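Local coordinates for protein arginine kinase (Anthopleura japonica, PDB 4RF9) that catalyses the reversible transfer of a phosphoryl group from ATP to L-arginine, giving N(omega)-phospho-L-arginine and ADP, at residues V147-R152 with N208-E213; K575-W580 with I589-K594; S641-I646 with V683-N688. All coordinates share one frame; numbering follows the deposited sequence.

Interaction 1. Residues V147-R152 with N208-E213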
loop_
_atom_site.group_PDB
_atom_site.type_symbol
_atom_site.label_atom_id
_atom_site.label_comp_id
_atom_site.label_asym_id
_atom_site.label_seq_id
_atom_site.Cartn_x
_atom_site.Cartn_y
_atom_site.Cartn_z
ATOM N N VAL A 147 17.766 -27.702 -17.249
ATOM C CA VAL A 147 16.473 -28.218 -17.690
ATOM C C VAL A 147 16.417 -28.298 -19.214
ATOM O O VAL A 147 16.879 -27.394 -19.910
ATOM C CB VAL A 147 15.298 -27.363 -17.151
ATOM C CG1 VAL A 147 15.419 -25.912 -17.606
ATOM C CG2 VAL A 147 13.962 -27.952 -17.573
ATOM N N THR A 148 15.873 -29.391 -19.740
ATOM C CA THR A 148 15.734 -29.521 -21.183
ATOM C C THR A 148 14.572 -28.670 -21.680
ATOM O O THR A 148 13.743 -28.212 -20.895
ATOM C CB THR A 148 15.539 -30.983 -21.629
ATOM O OG1 THR A 148 14.322 -31.503 -21.080
ATOM C CG2 THR A 148 16.708 -31.842 -21.171
ATOM N N LYS A 149 14.531 -28.462 -22.990
ATOM C CA LYS A 149 13.489 -27.667 -23.625
ATOM C C LYS A 149 12.109 -28.249 -23.349
ATOM O O LYS A 149 11.179 -27.531 -22.972
ATOM C CB LYS A 149 13.742 -27.614 -25.129
ATOM C CG LYS A 149 12.797 -26.720 -25.892
ATOM C CD LYS A 149 13.191 -26.658 -27.352
ATOM C CE LYS A 149 12.261 -25.747 -28.123
ATOM N NZ LYS A 149 12.296 -24.353 -27.599
ATOM N N ALA A 150 11.988 -29.560 -23.532
ATOM C CA ALA A 150 10.731 -30.263 -23.316
ATOM C C ALA A 150 10.337 -30.276 -21.841
ATOM O O ALA A 150 9.158 -30.165 -21.507
ATOM C CB ALA A 150 10.822 -31.683 -23.860
ATOM N N HIS A 151 11.327 -30.407 -20.961
ATOM C CA HIS A 151 11.070 -30.437 -19.525
ATOM C C HIS A 151 10.605 -29.089 -18.975
ATOM O O HIS A 151 9.779 -29.044 -18.066
ATOM C CB HIS A 151 12.295 -30.939 -18.752
ATOM C CG HIS A 151 12.436 -32.429 -18.747
ATOM N ND1 HIS A 151 13.527 -33.073 -18.201
ATOM C CD2 HIS A 151 11.619 -33.402 -19.217
ATOM C CE1 HIS A 151 13.378 -34.379 -18.340
ATOM N NE2 HIS A 151 12.230 -34.605 -18.952
ATOM N N ARG A 152 11.132 -27.999 -19.523
ATOM C CA ARG A 152 10.704 -26.668 -19.106
ATOM C C ARG A 152 9.230 -26.462 -19.440
ATOM O O ARG A 152 8.477 -25.878 -18.658
ATOM C CB ARG A 152 11.552 -25.582 -19.772
ATOM C CG ARG A 152 11.242 -24.183 -19.264
ATOM C CD ARG A 152 12.017 -23.114 -20.015
ATOM N NE ARG A 152 13.444 -23.117 -19.699
ATOM C CZ ARG A 152 14.382 -23.631 -20.490
ATOM N NH1 ARG A 152 14.042 -24.185 -21.645
ATOM N NH2 ARG A 152 15.656 -23.588 -20.127
ATOM N N ASN A 208 18.978 -18.509 -19.661
ATOM C CA ASN A 208 18.173 -17.825 -20.670
ATOM C C ASN A 208 17.786 -18.683 -21.875
ATOM O O ASN A 208 17.170 -18.183 -22.819
ATOM C CB ASN A 208 18.869 -16.551 -21.156
ATOM C CG ASN A 208 18.723 -15.397 -20.184
ATOM O OD1 ASN A 208 17.846 -15.405 -19.321
ATOM N ND2 ASN A 208 19.575 -14.389 -20.329
ATOM N N LYS A 209 18.144 -19.963 -21.846
ATOM C CA LYS A 209 17.892 -20.850 -22.982
ATOM C C LYS A 209 16.415 -20.935 -23.369
ATOM O O LYS A 209 15.540 -21.072 -22.511
ATOM C CB LYS A 209 18.465 -22.251 -22.730
ATOM C CG LYS A 209 19.978 -22.347 -22.889
ATOM C CD LYS A 209 20.413 -23.794 -23.067
ATOM C CE LYS A 209 20.075 -24.622 -21.842
ATOM N NZ LYS A 209 20.872 -24.181 -20.665
ATOM N N GLU A 210 16.158 -20.837 -24.672
ATOM C CA GLU A 210 14.814 -20.941 -25.242
ATOM C C GLU A 210 13.868 -19.827 -24.795
ATOM O O GLU A 210 12.654 -20.029 -24.747
ATOM C CB GLU A 210 14.181 -22.307 -24.936
ATOM C CG GLU A 210 15.112 -23.505 -25.082
ATOM C CD GLU A 210 15.543 -23.755 -26.513
ATOM O OE1 GLU A 210 16.474 -24.558 -26.717
ATOM O OE2 GLU A 210 14.950 -23.155 -27.433
ATOM N N TRP A 211 14.417 -18.658 -24.472
ATOM C CA TRP A 211 13.602 -17.526 -24.039
ATOM C C TRP A 211 12.634 -17.112 -25.146
ATOM O O TRP A 211 13.033 -17.007 -26.306
ATOM C CB TRP A 211 14.484 -16.337 -23.639
ATOM C CG TRP A 211 13.694 -15.174 -23.121
ATOM C CD1 TRP A 211 13.202 -14.128 -23.847
ATOM C CD2 TRP A 211 13.284 -14.953 -21.767
ATOM N NE1 TRP A 211 12.517 -13.263 -23.025
ATOM C CE2 TRP A 211 12.553 -13.748 -21.744
ATOM C CE3 TRP A 211 13.468 -15.654 -20.572
ATOM C CZ2 TRP A 211 12.003 -13.233 -20.574
ATOM C CZ3 TRP A 211 12.924 -15.138 -19.410
ATOM C CH2 TRP A 211 12.202 -13.939 -19.420
ATOM N N PRO A 212 11.357 -16.875 -24.794
ATOM C CA PRO A 212 10.812 -16.961 -23.439
ATOM C C PRO A 212 9.908 -18.178 -23.220
ATOM O O PRO A 212 9.053 -18.130 -22.333
ATOM C CB PRO A 212 9.970 -15.685 -23.346
ATOM C CG PRO A 212 9.539 -15.407 -24.802
ATOM C CD PRO A 212 10.358 -16.308 -25.711
ATOM N N GLU A 213 10.092 -19.236 -24.006
ATOM C CA GLU A 213 9.275 -20.447 -23.885
ATOM C C GLU A 213 9.242 -21.015 -22.467
ATOM O O GLU A 213 10.279 -21.162 -21.820
ATOM C CB GLU A 213 9.765 -21.539 -24.841
ATOM C CG GLU A 213 9.228 -21.449 -26.259
ATOM C CD GLU A 213 9.614 -22.658 -27.085
ATOM O OE1 GLU A 213 9.818 -23.738 -26.490
ATOM O OE2 GLU A 213 9.723 -22.533 -28.323
HETATM O O HOH W 1 18.348 -25.199 -19.079
#
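Lys149, in the first turn of helix 149-163, reaches across to Glu210 and Glu213 and forms a salt-bridge network at the surface of the first repeat. The partner segment 208-213 is a loop that opens with a type II beta turn from Asn208 to Trp211. Lys149 NZ donates to Glu213 OE1 at 2.8 Å and to Glu210 OE2 at 2.9 Å. Both oxygens are met from above their carboxylate planes. The lysine chain runs extended as far as CE and bends only at its last torsion (chi4 61°), which sets NZ between the two acids. The shared ammonium probably offsets the charge of both carboxylates.

Arg152 lies deeper. Lys209 O sits over one face of its guanidinium, 3.5 Å from Arg152 CZ, and is not hydrogen-bonded to it. That carbonyl accepts from Arg215 NH2 instead, as does Glu213 O. Arg152 CD packs against Glu213 O at 3.2 Å. Glu210 CG approaches the guanidinium obliquely.

The other polar groups have partners close by. Glu213 N donates to Glu210 O at 2.8 Å. Thr148 is the N-cap of the helix, and its OG1 accepts from His151 N at 3.2 Å. Lys209 NZ donates to Gly206 O and Pro145 O. It also gives a weak bond to a water, and that water donates to Val147 O at 2.8 Å.

Interaction 2. Residues K575-W580 with I589-K594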
loop_
_atom_site.group_PDB
_atom_site.type_symbol
_atom_site.label_atom_id
_atom_site.label_comp_id
_atom_site.label_asym_id
_atom_site.label_seq_id
_atom_site.Cartn_x
_atom_site.Cartn_y
_atom_site.Cartn_z
ATOM N N LYS A 575 -21.669 12.646 -16.157
ATOM C CA LYS A 575 -20.711 13.534 -15.490
ATOM C C LYS A 575 -21.393 14.533 -14.558
ATOM O O LYS A 575 -20.943 15.671 -14.421
ATOM C CB LYS A 575 -19.837 14.283 -16.506
ATOM C CG LYS A 575 -18.573 13.550 -16.926
ATOM C CD LYS A 575 -18.871 12.389 -17.853
ATOM C CE LYS A 575 -17.587 11.708 -18.291
ATOM N NZ LYS A 575 -17.855 10.558 -19.194
ATOM N N THR A 576 -22.478 14.102 -13.921
ATOM C CA THR A 576 -23.233 14.966 -13.021
ATOM C C THR A 576 -23.226 14.425 -11.592
ATOM O O THR A 576 -23.784 15.042 -10.684
ATOM C CB THR A 576 -24.698 15.128 -13.479
ATOM O OG1 THR A 576 -25.356 13.855 -13.454
ATOM C CG2 THR A 576 -24.763 15.704 -14.890
ATOM N N PHE A 577 -22.601 13.270 -11.398
ATOM C CA PHE A 577 -22.525 12.655 -10.078
ATOM C C PHE A 577 -21.140 12.066 -9.830
ATOM O O PHE A 577 -20.664 11.239 -10.602
ATOM C CB PHE A 577 -23.604 11.578 -9.915
ATOM C CG PHE A 577 -23.559 10.882 -8.587
ATOM C CD1 PHE A 577 -23.952 11.540 -7.435
ATOM C CD2 PHE A 577 -23.115 9.573 -8.489
ATOM C CE1 PHE A 577 -23.903 10.911 -6.210
ATOM C CE2 PHE A 577 -23.067 8.935 -7.263
ATOM C CZ PHE A 577 -23.463 9.606 -6.123
ATOM N N LEU A 578 -20.494 12.497 -8.751
ATOM C CA LEU A 578 -19.129 12.067 -8.464
ATOM C C LEU A 578 -18.954 11.640 -7.009
ATOM O O LEU A 578 -19.434 12.309 -6.096
ATOM C CB LEU A 578 -18.134 13.183 -8.805
ATOM C CG LEU A 578 -16.651 12.853 -8.627
ATOM C CD1 LEU A 578 -16.158 11.895 -9.707
ATOM C CD2 LEU A 578 -15.807 14.121 -8.599
ATOM N N VAL A 579 -18.271 10.519 -6.800
ATOM C CA VAL A 579 -17.952 10.060 -5.451
ATOM C C VAL A 579 -16.463 9.783 -5.312
ATOM O O VAL A 579 -15.902 8.973 -6.050
ATOM C CB VAL A 579 -18.717 8.773 -5.068
ATOM C CG1 VAL A 579 -18.325 8.317 -3.665
ATOM C CG2 VAL A 579 -20.213 8.995 -5.155
ATOM N N TRP A 580 -15.827 10.470 -4.370
ATOM C CA TRP A 580 -14.457 10.165 -3.991
ATOM C C TRP A 580 -14.480 9.223 -2.795
ATOM O O TRP A 580 -15.231 9.435 -1.841
ATOM C CB TRP A 580 -13.686 11.440 -3.647
ATOM C CG TRP A 580 -13.171 12.184 -4.845
ATOM C CD1 TRP A 580 -13.248 11.796 -6.150
ATOM C CD2 TRP A 580 -12.493 13.447 -4.841
ATOM N NE1 TRP A 580 -12.660 12.740 -6.960
ATOM C CE2 TRP A 580 -12.190 13.763 -6.180
ATOM C CE3 TRP A 580 -12.113 14.342 -3.835
ATOM C CZ2 TRP A 580 -11.527 14.934 -6.539
ATOM C CZ3 TRP A 580 -11.454 15.504 -4.194
ATOM C CH2 TRP A 580 -11.169 15.789 -5.534
ATOM N N ILE A 589 -19.225 12.992 -1.529
ATOM C CA ILE A 589 -20.263 12.827 -2.536
ATOM C C ILE A 589 -20.663 14.174 -3.129
ATOM O O ILE A 589 -21.047 15.092 -2.406
ATOM C CB ILE A 589 -21.500 12.131 -1.935
ATOM C CG1 ILE A 589 -21.060 10.986 -1.008
ATOM C CG2 ILE A 589 -22.438 11.666 -3.046
ATOM C CD1 ILE A 589 -22.189 10.302 -0.248
ATOM N N ILE A 590 -20.571 14.277 -4.451
ATOM C CA ILE A 590 -20.767 15.542 -5.148
ATOM C C ILE A 590 -21.801 15.430 -6.262
ATOM O O ILE A 590 -21.756 14.509 -7.079
ATOM C CB ILE A 590 -19.441 16.045 -5.764
ATOM C CG1 ILE A 590 -18.354 16.137 -4.694
ATOM C CG2 ILE A 590 -19.637 17.390 -6.453
ATOM C CD1 ILE A 590 -16.955 16.259 -5.251
ATOM N N SER A 591 -22.734 16.377 -6.283
ATOM C CA SER A 591 -23.685 16.494 -7.377
ATOM C C SER A 591 -23.379 17.754 -8.185
ATOM O O SER A 591 -23.236 18.843 -7.627
ATOM C CB SER A 591 -25.117 16.525 -6.845
ATOM O OG SER A 591 -25.927 15.578 -7.514
ATOM N N MET A 592 -23.271 17.593 -9.499
ATOM C CA MET A 592 -22.896 18.695 -10.380
ATOM C C MET A 592 -23.905 18.873 -11.505
ATOM O O MET A 592 -24.577 17.922 -11.901
ATOM C CB MET A 592 -21.514 18.443 -10.982
ATOM C CG MET A 592 -20.402 18.279 -9.961
ATOM S SD MET A 592 -18.947 17.464 -10.649
ATOM C CE MET A 592 -19.591 15.821 -10.971
ATOM N N GLU A 593 -23.998 20.094 -12.022
ATOM C CA GLU A 593 -24.855 20.371 -13.171
ATOM C C GLU A 593 -24.445 21.616 -13.951
ATOM O O GLU A 593 -23.704 22.470 -13.458
ATOM C CB GLU A 593 -26.322 20.485 -12.750
ATOM C CG GLU A 593 -27.160 19.257 -13.078
ATOM C CD GLU A 593 -28.639 19.484 -12.848
ATOM O OE1 GLU A 593 -29.380 18.490 -12.698
ATOM O OE2 GLU A 593 -29.062 20.658 -12.822
ATOM N N LYS A 594 -24.935 21.699 -15.182
ATOM C CA LYS A 594 -24.754 22.880 -16.008
ATOM C C LYS A 594 -25.954 23.794 -15.796
ATOM O O LYS A 594 -27.099 23.366 -15.937
ATOM C CB LYS A 594 -24.642 22.483 -17.483
ATOM C CG LYS A 594 -24.111 23.580 -18.393
ATOM C CD LYS A 594 -22.842 23.133 -19.105
ATOM C CE LYS A 594 -21.749 22.781 -18.107
ATOM N NZ LYS A 594 -20.504 22.307 -18.771
#
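Three backbone hydrogen bonds join Thr576, Leu578, Ile590 and Met592 in an antiparallel beta hairpin. It is made of strands 577-581 and 587-594, in the sheet of the second repeat's catalytic domain. Leu578 and Ile590 are a hydrogen-bonded pair. Leu578 N donates to Ile590 O at 2.9 Å, and Ile590 N returns a bond to Leu578 O at 2.8 Å. Met592 N donates to Thr576 O at 2.9 Å.

Polar side chains look outside the hairpin. Thr576 OG1 bonds to Asn572 ND2, and Ser591 OG to Val601 O of helix 598-615.

Phe577, Val579, Ile589 and Ser591 share one face of the sheet. Helix 598-615 packs on it at Phe577 and Ser591. With chi1 at 179° the phenyl ring of Phe577 is carried out beside Ile589. Its CE1 touches Ile589 CG2 at 3.6 Å. The same methyl packs against Val579 CG2 at 4.1 Å. Ser591 OG lies at the edge of the phenyl ring, near its plane.

Leu578 and Ile590 point together from the other face, with Leu578 CD2 and Ile590 CD1 4.1 Å apart. Met592 is bent at its last torsion (chi3 -67°), which turns the methyl back toward strand 577-581. There Met592 CE rests 3.7 Å from Leu578 CB.

Interaction 3. Residues S641-I646 with V683-N688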
loop_
_atom_site.group_PDB
_atom_site.type_symbol
_atom_site.label_atom_id
_atom_site.label_comp_id
_atom_site.label_asym_id
_atom_site.label_seq_id
_atom_site.Cartn_x
_atom_site.Cartn_y
_atom_site.Cartn_z
ATOM N N SER A 641 -22.213 25.180 -3.733
ATOM C CA SER A 641 -21.533 26.186 -4.542
ATOM C C SER A 641 -22.341 26.664 -5.749
ATOM O O SER A 641 -23.016 25.880 -6.417
ATOM C CB SER A 641 -20.152 25.684 -4.980
ATOM O OG SER A 641 -19.273 25.590 -3.871
ATOM N N VAL A 642 -22.269 27.965 -6.007
ATOM C CA VAL A 642 -22.882 28.562 -7.186
ATOM C C VAL A 642 -21.889 29.491 -7.873
ATOM O O VAL A 642 -21.526 30.538 -7.331
ATOM C CB VAL A 642 -24.156 29.361 -6.837
ATOM C CG1 VAL A 642 -24.600 30.207 -8.026
ATOM C CG2 VAL A 642 -25.273 28.427 -6.393
ATOM N N HIS A 643 -21.440 29.096 -9.061
ATOM C CA HIS A 643 -20.560 29.939 -9.865
ATOM C C HIS A 643 -21.382 30.905 -10.710
ATOM O O HIS A 643 -21.936 30.533 -11.745
ATOM C CB HIS A 643 -19.644 29.091 -10.747
ATOM C CG HIS A 643 -18.542 28.413 -9.993
ATOM N ND1 HIS A 643 -18.492 27.047 -9.814
ATOM C CD2 HIS A 643 -17.453 28.915 -9.366
ATOM C CE1 HIS A 643 -17.416 26.736 -9.113
ATOM N NE2 HIS A 643 -16.768 27.853 -8.827
ATOM N N VAL A 644 -21.449 32.152 -10.258
ATOM C CA VAL A 644 -22.337 33.134 -10.862
ATOM C C VAL A 644 -21.580 34.402 -11.264
ATOM O O VAL A 644 -20.636 34.818 -10.591
ATOM C CB VAL A 644 -23.509 33.468 -9.903
ATOM C CG1 VAL A 644 -22.996 34.134 -8.633
ATOM C CG2 VAL A 644 -24.559 34.327 -10.591
ATOM N N LYS A 645 -21.986 34.997 -12.381
ATOM C CA LYS A 645 -21.396 36.248 -12.837
ATOM C C LYS A 645 -22.202 37.422 -12.286
ATOM O O LYS A 645 -23.314 37.690 -12.742
ATOM C CB LYS A 645 -21.356 36.303 -14.364
ATOM C CG LYS A 645 -20.224 37.152 -14.923
ATOM C CD LYS A 645 -20.484 37.544 -16.367
ATOM C CE LYS A 645 -20.740 36.328 -17.239
ATOM N NZ LYS A 645 -21.093 36.724 -18.630
ATOM N N ILE A 646 -21.639 38.107 -11.294
ATOM C CA ILE A 646 -22.308 39.238 -10.658
ATOM C C ILE A 646 -21.383 40.457 -10.550
ATOM O O ILE A 646 -20.778 40.698 -9.505
ATOM C CB ILE A 646 -22.838 38.861 -9.252
ATOM C CG1 ILE A 646 -23.735 37.624 -9.322
ATOM C CG2 ILE A 646 -23.614 40.010 -8.641
ATOM C CD1 ILE A 646 -25.088 37.876 -9.956
ATOM N N VAL A 683 -16.547 36.156 -12.729
ATOM C CA VAL A 683 -17.427 35.115 -12.209
ATOM C C VAL A 683 -17.144 34.880 -10.730
ATOM O O VAL A 683 -15.988 34.836 -10.309
ATOM C CB VAL A 683 -17.252 33.785 -12.977
ATOM C CG1 VAL A 683 -18.414 32.841 -12.686
ATOM C CG2 VAL A 683 -17.141 34.044 -14.473
ATOM N N PHE A 684 -18.203 34.728 -9.941
ATOM C CA PHE A 684 -18.045 34.584 -8.499
ATOM C C PHE A 684 -18.595 33.275 -7.939
ATOM O O PHE A 684 -19.732 32.890 -8.214
ATOM C CB PHE A 684 -18.672 35.771 -7.766
ATOM C CG PHE A 684 -18.022 37.088 -8.079
ATOM C CD1 PHE A 684 -16.750 37.377 -7.611
ATOM C CD2 PHE A 684 -18.684 38.041 -8.835
ATOM C CE1 PHE A 684 -16.149 38.588 -7.897
ATOM C CE2 PHE A 684 -18.088 39.254 -9.121
ATOM C CZ PHE A 684 -16.820 39.528 -8.652
ATOM N N ASP A 685 -17.766 32.599 -7.147
ATOM C CA ASP A 685 -18.185 31.413 -6.414
ATOM C C ASP A 685 -18.872 31.831 -5.121
ATOM O O ASP A 685 -18.279 32.512 -4.285
ATOM C CB ASP A 685 -16.975 30.529 -6.096
ATOM C CG ASP A 685 -17.337 29.319 -5.254
ATOM O OD1 ASP A 685 -17.455 29.461 -4.017
ATOM O OD2 ASP A 685 -17.493 28.218 -5.826
ATOM N N ILE A 686 -20.126 31.427 -4.960
ATOM C CA ILE A 686 -20.854 31.715 -3.731
ATOM C C ILE A 686 -21.125 30.429 -2.964
ATOM O O ILE A 686 -21.677 29.474 -3.509
ATOM C CB ILE A 686 -22.175 32.446 -4.011
ATOM C CG1 ILE A 686 -21.907 33.715 -4.824
ATOM C CG2 ILE A 686 -22.886 32.778 -2.709
ATOM C CD1 ILE A 686 -23.127 34.568 -5.044
ATOM N N SER A 687 -20.727 30.403 -1.697
ATOM C CA SER A 687 -20.871 29.195 -0.896
ATOM C C SER A 687 -21.498 29.461 0.468
ATOM O O SER A 687 -21.514 30.593 0.950
ATOM C CB SER A 687 -19.519 28.500 -0.727
ATOM O OG SER A 687 -18.636 29.287 0.052
ATOM N N ASN A 688 -22.019 28.400 1.077
ATOM C CA ASN A 688 -22.571 28.466 2.423
ATOM C C ASN A 688 -21.454 28.617 3.444
ATOM O O ASN A 688 -20.351 28.112 3.239
ATOM C CB ASN A 688 -23.372 27.200 2.722
ATOM C CG ASN A 688 -22.524 25.942 2.641
ATOM O OD1 ASN A 688 -22.180 25.481 1.553
ATOM N ND2 ASN A 688 -22.185 25.380 3.796
#
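Phe684 and Val644 are a hydrogen-bonded pair of the antiparallel strands 638-645 and 683-688, neighbours in the sheet of the second catalytic domain. Val644 N donates to Phe684 O at 2.8 Å. The return bond, from Phe684 N to Val644 O, is modelled very short, and its length is doubtful. Val642 and Ile686 make a second such pair.

The side chain of Phe684 can be followed outward. Its CB lies 3.6 Å from Val644 O. CG stands beside the backbone N (chi1 -63°), and this carries the ring toward Ile646. CD2 lies 3.4 Å from Ile646 O. Farther out along the ring, CE2 comes 3.1 Å from Ile646 O, which sits at the ring edge, near its plane.

On the same face Ile686 CD1 meets Val644 CG1 at 3.6 Å. Helix 696-711 packs here, with Met703 on Val642 and Leu710 on Ile686.

His643 and Asp685 share the other face. His643 NE2 is 3.1 Å from Asp685 OD2, but the angle is poor for a hydrogen bond. Arg639 adds a long, weak ion pair to the aspartate. The chemistry implies that backbone bonds and apolar packing hold these strands, while any attraction between His643 and Asp685 would depend on the charge of the histidine.

Overall arrangement
Interaction 1 is a surface contact in the first repeat. Interactions 2 and 3 are buried and belong to the second. Their centres are about 17 Å apart, and both lie in one antiparallel sheet. Strand 479-488 runs between them, bonded to 587-594 on one edge and to 638-645 on the other. Different helices cover them: 598-615 packs on interaction 2 and 696-711 on interaction 3. The centre of interaction 1 is about 54 Å from that of interaction 2 and about 67 Å from that of interaction 3. Its bonds are ionic and made by side chains, with an arginine packed against loop carbonyls. The sheet contacts rely on backbone hydrogen bonds and apolar packing.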